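Local coordinates for lysine/ornithine decarboxylase (Vibrio vulnificus, PDB 2PLJ), which catalyses the pyridoxal-phosphate-dependent decarboxylation of lysine and ornithine, yielding the diamines cadaverine and putrescine, at residues Arg233-Met236 / Glu237-Glu241; Leu280-Glu283 / Thr284-Val287; His82-Leu85 / Lys86-Pro89; Leu250-Gly253 / Gly254-Val258. All coordinates share one frame; numbering follows the deposited sequence.

All four contacts belong to the beta/alpha-barrel that carries the cofactor. Along the chain, contact 3 comes first, at the end of strand 79-84, followed by contact 1 on helix 223-241, contact 4 after strand 249-251 and contact 2 before strand 286-289. The three strands are neighbours in one parallel sheet, with 286-289 between the other two. Contacts 1 and 2 touch, their centres about 12 Å apart, at the N-terminal end of the barrel strands. Contacts 3 and 4, also about 12 Å between centres, both meet P3T at the C-terminal ends. Contacts 1 and 3 are about 31 Å apart between centres, so the set spans the barrel from periphery to active site.

Contact 1: Arg233-Met236 / Glu237-Glu241; sequences RHVM and EQVVE
The backbone of Arg233-Met236 runs straight on into Glu237-Glu241 as alpha helix, the last turns of helix 223-241 in a beta-alpha-beta unit of the barrel between strands 207-212 and 249-251. Four successive i to i+4 hydrogen bonds tie the segments together: Glu237 N to Arg233 O, Gln238 N to His234 O and Val239 N to Val235 O, each at 3.0 Å, then the longer Val240 N to Met236 O at 3.3 Å.

On the outer side, Arg233 and Glu237 lie alongside each other and point the same way. With Arg233 CG anti to its backbone nitrogen (chi1 -180°), the bend at chi3 brings NH1 to 3.3 Å from Glu237 OE2, a long, bent salt bridge. NH1 reaches the syn side of the carboxylate, while the guanidinium and carboxylate planes are 48° apart. The other oxygen, OE1 of Glu237, sits at the edge of the His234 ring, 3.5 Å from ND1, with the carboxylate turned almost perpendicular to the imidazole.

The inner side is apolar. Val235 CG1 lies 4.5 Å from Val239 CG2, a loose apolar contact, and both valines pack on helix 191-203, while Met236 and Val235 touch Leu211 of strand 207-212. Back at the surface, one water donates to His234 O and accepts from Gln238 NE2 at 2.8 Å.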
loop_
_atom_site.group_PDB
_atom_site.type_symbol
_atom_site.label_atom_id
_atom_site.label_comp_id
_atom_site.label_asym_id
_atom_site.label_seq_id
_atom_site.Cartn_x
_atom_site.Cartn_y
_atom_site.Cartn_z
ATOM N N ARG A 233 19.555 31.746 -3.396
ATOM C CA ARG A 233 20.239 32.985 -3.020
ATOM C C ARG A 233 20.197 34.007 -4.160
ATOM O O ARG A 233 19.929 35.186 -3.931
ATOM C CB ARG A 233 21.684 32.719 -2.600
ATOM C CG ARG A 233 22.431 33.997 -2.187
ATOM C CD ARG A 233 23.768 33.680 -1.541
ATOM N NE ARG A 233 24.541 32.732 -2.338
ATOM C CZ ARG A 233 25.293 33.074 -3.388
ATOM N NH1 ARG A 233 25.379 34.345 -3.780
ATOM N NH2 ARG A 233 25.965 32.143 -4.047
ATOM N N HIS A 234 20.457 33.540 -5.377
ATOM C CA HIS A 234 20.403 34.414 -6.547
ATOM C C HIS A 234 18.977 34.910 -6.795
ATOM O O HIS A 234 18.789 36.070 -7.161
ATOM C CB HIS A 234 21.017 33.733 -7.771
ATOM C CG HIS A 234 22.482 33.450 -7.622
ATOM N ND1 HIS A 234 23.389 34.394 -7.178
ATOM C CD2 HIS A 234 23.199 32.330 -7.869
ATOM C CE1 HIS A 234 24.596 33.855 -7.138
ATOM N NE2 HIS A 234 24.503 32.600 -7.541
ATOM N N VAL A 235 17.977 34.055 -6.555
ATOM C CA VAL A 235 16.589 34.480 -6.710
ATOM C C VAL A 235 16.260 35.574 -5.688
ATOM O O VAL A 235 15.614 36.563 -6.031
ATOM C CB VAL A 235 15.592 33.302 -6.631
ATOM C CG1 VAL A 235 14.163 33.809 -6.524
ATOM C CG2 VAL A 235 15.770 32.363 -7.846
ATOM N N MET A 236 16.713 35.401 -4.441
ATOM C CA MET A 236 16.480 36.407 -3.410
ATOM C C MET A 236 17.086 37.747 -3.781
ATOM O O MET A 236 16.477 38.792 -3.550
ATOM C CB MET A 236 17.029 35.944 -2.074
ATOM C CG MET A 236 16.210 34.826 -1.516
ATOM S SD MET A 236 16.979 34.043 -0.086
ATOM C CE MET A 236 15.541 33.420 0.772
ATOM N N GLU A 237 18.271 37.695 -4.385
ATOM C CA GLU A 237 18.940 38.916 -4.887
ATOM C C GLU A 237 18.126 39.605 -5.991
ATOM O O GLU A 237 18.013 40.849 -6.009
ATOM C CB GLU A 237 20.351 38.585 -5.382
ATOM C CG GLU A 237 21.301 38.152 -4.268
ATOM C CD GLU A 237 22.606 37.503 -4.754
ATOM O OE1 GLU A 237 22.978 37.651 -5.943
ATOM O OE2 GLU A 237 23.258 36.829 -3.907
ATOM N N GLN A 238 17.569 38.808 -6.906
ATOM C CA GLN A 238 16.728 39.323 -7.997
ATOM C C GLN A 238 15.452 39.978 -7.487
ATOM O O GLN A 238 15.044 41.005 -8.019
ATOM C CB GLN A 238 16.361 38.235 -9.004
ATOM C CG GLN A 238 17.530 37.720 -9.843
ATOM C CD GLN A 238 18.159 38.793 -10.723
ATOM O OE1 GLN A 238 17.468 39.635 -11.325
ATOM N NE2 GLN A 238 19.487 38.774 -10.800
ATOM N N VAL A 239 14.831 39.386 -6.461
ATOM C CA VAL A 239 13.672 39.997 -5.809
ATOM C C VAL A 239 13.982 41.425 -5.322
ATOM O O VAL A 239 13.239 42.368 -5.614
ATOM C CB VAL A 239 13.187 39.132 -4.633
ATOM C CG1 VAL A 239 12.127 39.855 -3.806
ATOM C CG2 VAL A 239 12.650 37.803 -5.164
ATOM N N VAL A 240 15.076 41.564 -4.576
ATOM C CA VAL A 240 15.536 42.863 -4.049
ATOM C C VAL A 240 15.867 43.850 -5.175
ATOM O O VAL A 240 15.514 45.046 -5.104
ATOM C CB VAL A 240 16.759 42.660 -3.104
ATOM C CG1 VAL A 240 17.547 43.968 -2.891
ATOM C CG2 VAL A 240 16.311 42.035 -1.783
ATOM N N GLU A 241 16.543 43.355 -6.212
ATOM C CA GLU A 241 16.936 44.202 -7.344
ATOM C C GLU A 241 15.725 44.702 -8.126
ATOM O O GLU A 241 15.755 45.791 -8.705
ATOM C CB GLU A 241 17.911 43.458 -8.267
ATOM C CG GLU A 241 19.307 43.258 -7.655
ATOM C CD GLU A 241 19.928 44.560 -7.123
ATOM O OE1 GLU A 241 20.233 44.633 -5.902
ATOM O OE2 GLU A 241 20.088 45.518 -7.913
HETATM O O HOH W 1 20.796 37.307 -8.803
#

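Contact 2: Leu280-Glu283 / Thr284-Val287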
loop_
_atom_site.group_PDB
_atom_site.type_symbol
_atom_site.label_atom_id
_atom_site.label_comp_id
_atom_site.label_asym_id
_atom_site.label_seq_id
_atom_site.Cartn_x
_atom_site.Cartn_y
_atom_site.Cartn_z
ATOM N N LEU A 280 26.554 31.979 2.817
ATOM C CA LEU A 280 26.607 33.044 1.806
ATOM C C LEU A 280 25.329 33.876 1.773
ATOM O O LEU A 280 25.308 34.945 1.151
ATOM C CB LEU A 280 26.925 32.483 0.421
ATOM C CG LEU A 280 28.301 31.816 0.296
ATOM C CD1 LEU A 280 28.486 31.173 -1.082
ATOM C CD2 LEU A 280 29.430 32.808 0.584
ATOM N N LEU A 281 24.274 33.381 2.440
ATOM C CA LEU A 281 22.998 34.102 2.516
ATOM C C LEU A 281 23.141 35.392 3.333
ATOM O O LEU A 281 23.996 35.466 4.218
ATOM C CB LEU A 281 21.891 33.226 3.126
ATOM C CG LEU A 281 21.436 31.973 2.359
ATOM C CD1 LEU A 281 20.729 31.015 3.315
ATOM C CD2 LEU A 281 20.540 32.316 1.178
ATOM N N PRO A 282 22.299 36.405 3.042
ATOM C CA PRO A 282 22.232 37.592 3.902
ATOM C C PRO A 282 21.922 37.180 5.342
ATOM O O PRO A 282 21.235 36.161 5.586
ATOM C CB PRO A 282 21.046 38.381 3.339
ATOM C CG PRO A 282 20.896 37.929 1.969
ATOM C CD PRO A 282 21.351 36.490 1.920
ATOM N N GLU A 283 22.424 37.977 6.284
ATOM C CA GLU A 283 22.250 37.686 7.709
ATOM C C GLU A 283 20.777 37.784 8.099
ATOM O O GLU A 283 20.375 37.195 9.087
ATOM C CB GLU A 283 23.076 38.654 8.573
ATOM C CG GLU A 283 24.527 38.834 8.128
ATOM C CD GLU A 283 24.727 40.000 7.152
ATOM O OE1 GLU A 283 24.138 39.997 6.037
ATOM O OE2 GLU A 283 25.505 40.926 7.499
ATOM N N THR A 284 19.995 38.516 7.301
ATOM C CA THR A 284 18.550 38.705 7.515
ATOM C C THR A 284 17.667 37.523 7.033
ATOM O O THR A 284 16.431 37.600 7.096
ATOM C CB THR A 284 18.044 39.957 6.785
ATOM O OG1 THR A 284 18.272 39.809 5.379
ATOM C CG2 THR A 284 18.738 41.232 7.306
ATOM N N VAL A 285 18.290 36.465 6.514
ATOM C CA VAL A 285 17.544 35.250 6.096
ATOM C C VAL A 285 17.718 34.177 7.157
ATOM O O VAL A 285 18.832 33.912 7.622
ATOM C CB VAL A 285 18.025 34.689 4.727
ATOM C CG1 VAL A 285 17.329 33.324 4.394
ATOM C CG2 VAL A 285 17.813 35.702 3.608
ATOM N N HIS A 286 16.624 33.590 7.579
ATOM C CA HIS A 286 16.784 32.424 8.413
ATOM C C HIS A 286 16.329 31.185 7.691
ATOM O O HIS A 286 15.588 31.237 6.685
ATOM C CB HIS A 286 16.081 32.585 9.731
ATOM C CG HIS A 286 14.607 32.428 9.647
ATOM N ND1 HIS A 286 13.784 33.405 9.135
ATOM C CD2 HIS A 286 13.800 31.433 10.077
ATOM C CE1 HIS A 286 12.526 33.004 9.230
ATOM N NE2 HIS A 286 12.511 31.804 9.783
ATOM N N VAL A 287 16.804 30.061 8.205
ATOM C CA VAL A 287 16.788 28.849 7.434
ATOM C C VAL A 287 16.000 27.780 8.190
ATOM O O VAL A 287 16.150 27.645 9.400
ATOM C CB VAL A 287 18.224 28.371 7.122
ATOM C CG1 VAL A 287 18.206 27.098 6.244
ATOM C CG2 VAL A 287 19.019 29.503 6.420
HETATM O O HOH W 2 21.302 33.734 7.100
#
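Pro282 and Val285 are joined by the hydrogen bond that closes a type I beta turn, with Glu283 and Thr284 at its corners. Val285 N donates to Pro282 O at 3.1 Å and the N-H points well at the oxygen, but the donor lies 57° above the carbonyl plane and so does not follow a lone pair. A water bridges the two carbonyls across the turn: it donates to Pro282 O at 2.9 Å and to Val285 O, at 2.5 Å so short that the modelled distance is doubtful. Pro282 O thus accepts two bonds, whereas Glu283 N is buried by the turn and has no partner in the model.

Apolar contacts line the mouth of the turn. Val285 CG2 rests against the proline ring, 4.0 Å from Pro282 CD. Its other methyl, CG1, is turned anti to the backbone nitrogen (chi1 174°), placing it 4.2 Å from Leu281 CD1. That same leucine methyl also reaches Val287 CG2 at 3.9 Å, the two side chains crossing at about a right angle, so Leu281 spans both valines. At the corner the touch is slighter: Pro282 CB approaches Thr284 OG1 at 3.7 Å.

The turn leads from the loop after helix 267-278 into strand 286-289 of the barrel. Its solvent-facing corner carries Glu283 and Thr284, while the buried Leu281 also packs on Leu250 and Arg233. One backbone hydrogen bond and a bridging water thus hold the reversal, and the aliphatic groups of Leu281, Val285 and Val287 seat the entry to the strand against its neighbours.

Contact 3: His82-Leu85 / Lys86-Pro89; sequences HYAL and KPLP. With P3T ((4-{[(4-aminobutyl)amino]methyl}-5-hydroxy-6-methylpyridin-3-yl)methyl dihydrogen phosphate), chain D.
Leu85 and Leu88 bracket a type I beta turn, closed by Leu88 N donating to Leu85 O at 2.9 Å, as strand 79-84 ends. A second bond straps the turn: Tyr83 OH gives its proton to Leu88 O at 2.8 Å. The tyrosine ring, sent forward with CG anti to the backbone nitrogen (chi1 175°), meets that oxygen at its edge and in its plane, while OH also touches Leu88 CB. Pro87 folds back over the strand end, its CD 3.1 Å from Ala84 O, and Pro89 CB lies against Leu85 CB at 4.2 Å.

This is the first strand of the parallel barrel sheet, and its end presents the lysine of a fold-type III pyridoxal-phosphate decarboxylase. Lys86 bends at chi3 and chi4 to bring NZ within 1.3 Å of P3T CAG, a covalent bond. The same carbon carries the putrescine nitrogen NAN, only 2.0 Å from NZ, so the exact species is doubtful; a mixture of lysine- and putrescine-linked states is possible. Tyr388 of the same chain and Asn397 of the second subunit also pack on Lys86. Ala84 CB touches the methylene CAM of P3T at 3.8 Å.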
loop_
_atom_site.group_PDB
_atom_site.type_symbol
_atom_site.label_atom_id
_atom_site.label_comp_id
_atom_site.label_asym_id
_atom_site.label_seq_id
_atom_site.Cartn_x
_atom_site.Cartn_y
_atom_site.Cartn_z
ATOM N N HIS A 82 11.925 21.229 11.082
ATOM C CA HIS A 82 10.506 20.897 11.052
ATOM C C HIS A 82 10.343 19.422 10.701
ATOM O O HIS A 82 10.439 19.042 9.530
ATOM C CB HIS A 82 9.809 21.784 10.000
ATOM C CG HIS A 82 9.579 23.200 10.461
ATOM N ND1 HIS A 82 10.577 24.148 10.508
ATOM C CD2 HIS A 82 8.452 23.823 10.894
ATOM C CE1 HIS A 82 10.079 25.300 10.940
ATOM N NE2 HIS A 82 8.798 25.122 11.206
ATOM N N TYR A 83 10.081 18.592 11.702
ATOM C CA TYR A 83 9.864 17.146 11.407
ATOM C C TYR A 83 8.680 16.911 10.450
ATOM O O TYR A 83 7.564 17.352 10.731
ATOM C CB TYR A 83 9.617 16.408 12.734
ATOM C CG TYR A 83 9.259 14.952 12.498
ATOM C CD1 TYR A 83 10.150 14.094 11.849
ATOM C CD2 TYR A 83 8.024 14.439 12.910
ATOM C CE1 TYR A 83 9.828 12.735 11.661
ATOM C CE2 TYR A 83 7.685 13.087 12.713
ATOM C CZ TYR A 83 8.592 12.253 12.067
ATOM O OH TYR A 83 8.283 10.916 11.886
ATOM N N ALA A 84 8.942 16.233 9.330
ATOM C CA ALA A 84 7.888 15.877 8.384
ATOM C C ALA A 84 7.155 14.637 8.935
ATOM O O ALA A 84 7.758 13.539 9.113
ATOM C CB ALA A 84 8.477 15.593 6.982
ATOM N N LEU A 85 5.883 14.816 9.247
ATOM C CA LEU A 85 5.096 13.702 9.800
ATOM C C LEU A 85 4.990 12.558 8.807
ATOM O O LEU A 85 4.872 11.390 9.218
ATOM C CB LEU A 85 3.690 14.144 10.209
ATOM C CG LEU A 85 3.557 14.607 11.662
ATOM C CD1 LEU A 85 4.385 15.844 11.904
ATOM C CD2 LEU A 85 2.063 14.811 11.993
ATOM N N LYS A 86 4.984 12.879 7.515
ATOM C CA LYS A 86 4.675 11.892 6.412
ATOM C C LYS A 86 5.282 10.467 6.616
ATOM O O LYS A 86 4.568 9.437 6.556
ATOM C CB LYS A 86 5.223 12.427 5.057
ATOM C CG LYS A 86 4.494 13.568 4.358
ATOM C CD LYS A 86 5.318 13.982 3.112
ATOM C CE LYS A 86 6.422 12.933 2.750
ATOM N NZ LYS A 86 7.771 13.417 2.277
ATOM N N PRO A 87 6.616 10.380 6.838
ATOM C CA PRO A 87 7.186 9.023 6.944
ATOM C C PRO A 87 6.751 8.181 8.144
ATOM O O PRO A 87 6.834 6.936 8.081
ATOM C CB PRO A 87 8.690 9.271 7.047
ATOM C CG PRO A 87 8.775 10.696 7.637
ATOM C CD PRO A 87 7.672 11.416 6.912
ATOM N N LEU A 88 6.352 8.842 9.232
ATOM C CA LEU A 88 5.959 8.151 10.489
ATOM C C LEU A 88 5.140 9.155 11.310
ATOM O O LEU A 88 5.692 9.867 12.132
ATOM C CB LEU A 88 7.181 7.625 11.275
ATOM C CG LEU A 88 6.779 6.861 12.543
ATOM C CD1 LEU A 88 5.820 5.665 12.199
ATOM C CD2 LEU A 88 8.021 6.402 13.322
ATOM N N PRO A 89 3.837 9.271 10.993
ATOM C CA PRO A 89 2.960 10.256 11.638
ATOM C C PRO A 89 2.430 9.724 12.957
ATOM O O PRO A 89 1.213 9.484 13.103
ATOM C CB PRO A 89 1.832 10.413 10.607
ATOM C CG PRO A 89 1.676 9.028 10.004
ATOM C CD PRO A 89 3.124 8.521 9.926
HETATM O OAE P3T D . 13.565 13.746 4.972
HETATM P PAU P3T D . 12.708 12.881 3.951
HETATM O OAF P3T D . 11.792 11.836 4.749
HETATM O OAC P3T D . 13.509 12.202 2.855
HETATM O OAP P3T D . 11.613 13.805 3.198
HETATM C CAM P3T D . 10.593 14.506 4.027
HETATM C CAS P3T D . 9.886 15.473 3.067
HETATM C CAH P3T D . 10.126 16.824 3.352
HETATM N NAO P3T D . 9.581 17.768 2.585
HETATM C CAQ P3T D . 8.838 17.481 1.522
HETATM C CAA P3T D . 8.273 18.640 0.663
HETATM C CAR P3T D . 8.584 16.143 1.159
HETATM O OAD P3T D . 7.817 15.889 0.088
HETATM C CAT P3T D . 9.131 15.102 1.940
HETATM C CAG P3T D . 8.828 13.743 1.616
HETATM N NAN P3T D . 8.486 13.423 0.376
HETATM C CAL P3T D . 8.103 12.063 -0.123
HETATM C CAK P3T D . 9.081 10.962 0.319
HETATM C CAJ P3T D . 8.480 9.621 -0.205
HETATM C CAI P3T D . 9.371 8.434 0.178
HETATM N NAB P3T D . 8.941 7.180 -0.485
#

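Contact 4: Leu250-Gly253 / Gly254-Val258; sequences LDIG and GGFPV. With P3T ((4-{[(4-aminobutyl)amino]methyl}-5-hydroxy-6-methylpyridin-3-yl)methyl dihydrogen phosphate), chain D.
Ile252 and Phe256 are brought together by their first torsions. The isoleucine CG1 is wedged between backbone N and carbonyl carbon (chi1 64°), and the phenylalanine CG lies beside its own backbone N (chi1 -50°); these settings send Ile252 CD1 and the far end of the Phe256 ring toward each other, and the two side chains cross at about a right angle. Ile252 CD1 meets the ring at its edge, 4.1 Å from Phe256 CZ, and Gly253 O comes obliquely to within 3.7 Å of Phe256 CE2. The ring of Tyr225 meets the same ring, their planes nearly parallel.

Between them runs the Gly253-Gly254-Gly255 loop, the glycine-rich phosphate site at the end of strand 249-251. Asp251 OD1 accepts from Gly253 N at 3.0 Å, an Asx turn that sets the start of the loop. A water bridges the bend, donating to Ile252 O and Gly254 O, each at 2.7 Å. Gly255 N points almost straight at phosphate oxygen OAE of P3T, 2.9 Å away with a 168° N-H to oxygen angle. Gly253 and Gly255 have positive phi, which suits glycine, and Gly254 CA lies 3.6 Å from P3T OAE. The phosphate is thus gripped here by a backbone N-H, with Gly292 and Arg293 supplying further backbone donors to P3T.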
loop_
_atom_site.group_PDB
_atom_site.type_symbol
_atom_site.label_atom_id
_atom_site.label_comp_id
_atom_site.label_asym_id
_atom_site.label_seq_id
_atom_site.Cartn_x
_atom_site.Cartn_y
_atom_site.Cartn_z
ATOM N N LEU A 250 14.600 30.765 3.899
ATOM C CA LEU A 250 14.929 29.668 2.985
ATOM C C LEU A 250 14.633 28.372 3.695
ATOM O O LEU A 250 15.140 28.142 4.800
ATOM C CB LEU A 250 16.413 29.692 2.589
ATOM C CG LEU A 250 16.773 28.583 1.610
ATOM C CD1 LEU A 250 15.880 28.703 0.342
ATOM C CD2 LEU A 250 18.269 28.640 1.250
ATOM N N ASP A 251 13.836 27.521 3.054
ATOM C CA ASP A 251 13.500 26.201 3.606
ATOM C C ASP A 251 14.170 25.172 2.686
ATOM O O ASP A 251 13.807 25.095 1.505
ATOM C CB ASP A 251 11.968 26.077 3.594
ATOM C CG ASP A 251 11.456 24.688 3.957
ATOM O OD1 ASP A 251 12.244 23.715 4.049
ATOM O OD2 ASP A 251 10.218 24.610 4.142
ATOM N N ILE A 252 15.152 24.424 3.201
ATOM C CA ILE A 252 15.967 23.515 2.369
ATOM C C ILE A 252 15.412 22.080 2.233
ATOM O O ILE A 252 16.066 21.187 1.698
ATOM C CB ILE A 252 17.457 23.473 2.820
ATOM C CG1 ILE A 252 17.570 22.882 4.247
ATOM C CG2 ILE A 252 18.091 24.887 2.730
ATOM C CD1 ILE A 252 18.992 22.505 4.646
ATOM N N GLY A 253 14.188 21.909 2.708
ATOM C CA GLY A 253 13.451 20.645 2.606
ATOM C C GLY A 253 14.054 19.483 3.384
ATOM O O GLY A 253 14.753 19.681 4.410
ATOM N N GLY A 254 13.685 18.285 2.939
ATOM C CA GLY A 254 14.111 17.046 3.590
ATOM C C GLY A 254 15.187 16.330 2.797
ATOM O O GLY A 254 15.933 16.936 2.016
ATOM N N GLY A 255 15.268 15.019 3.019
ATOM C CA GLY A 255 16.087 14.161 2.132
ATOM C C GLY A 255 17.410 13.674 2.690
ATOM O O GLY A 255 18.142 12.958 2.014
ATOM N N PHE A 256 17.716 14.059 3.922
ATOM C CA PHE A 256 18.955 13.647 4.575
ATOM C C PHE A 256 18.903 12.138 4.696
ATOM O O PHE A 256 17.860 11.576 5.060
ATOM C CB PHE A 256 19.059 14.305 5.959
ATOM C CG PHE A 256 18.829 15.791 5.909
ATOM C CD1 PHE A 256 19.819 16.647 5.410
ATOM C CD2 PHE A 256 17.571 16.319 6.240
ATOM C CE1 PHE A 256 19.575 18.033 5.327
ATOM C CE2 PHE A 256 17.324 17.698 6.157
ATOM C CZ PHE A 256 18.338 18.557 5.696
ATOM N N PRO A 257 20.006 11.478 4.318
ATOM C CA PRO A 257 20.005 10.022 4.193
ATOM C C PRO A 257 20.390 9.271 5.472
ATOM O O PRO A 257 21.085 9.805 6.348
ATOM C CB PRO A 257 21.065 9.788 3.095
ATOM C CG PRO A 257 22.130 10.843 3.422
ATOM C CD PRO A 257 21.281 12.075 3.858
ATOM N N VAL A 258 19.965 8.013 5.537
ATOM C CA VAL A 258 20.358 7.121 6.637
ATOM C C VAL A 258 20.884 5.807 6.070
ATOM O O VAL A 258 20.667 5.486 4.897
ATOM C CB VAL A 258 19.171 6.828 7.585
ATOM C CG1 VAL A 258 18.614 8.107 8.149
ATOM C CG2 VAL A 258 18.100 6.023 6.883
HETATM O OAE P3T D . 13.565 13.746 4.972
HETATM P PAU P3T D . 12.708 12.881 3.951
HETATM O OAF P3T D . 11.792 11.836 4.749
HETATM O OAC P3T D . 13.509 12.202 2.855
HETATM O OAP P3T D . 11.613 13.805 3.198
HETATM C CAM P3T D . 10.593 14.506 4.027
HETATM C CAS P3T D . 9.886 15.473 3.067
HETATM C CAH P3T D . 10.126 16.824 3.352
HETATM N NAO P3T D . 9.581 17.768 2.585
HETATM C CAQ P3T D . 8.838 17.481 1.522
HETATM C CAA P3T D . 8.273 18.640 0.663
HETATM C CAR P3T D . 8.584 16.143 1.159
HETATM O OAD P3T D . 7.817 15.889 0.088
HETATM C CAT P3T D . 9.131 15.102 1.940
HETATM C CAG P3T D . 8.828 13.743 1.616
HETATM N NAN P3T D . 8.486 13.423 0.376
HETATM C CAL P3T D . 8.103 12.063 -0.123
HETATM C CAK P3T D . 9.081 10.962 0.319
HETATM C CAJ P3T D . 8.480 9.621 -0.205
HETATM C CAI P3T D . 9.371 8.434 0.178
HETATM N NAB P3T D . 8.941 7.180 -0.485
HETATM O O HOH W 3 15.732 18.977 0.212
#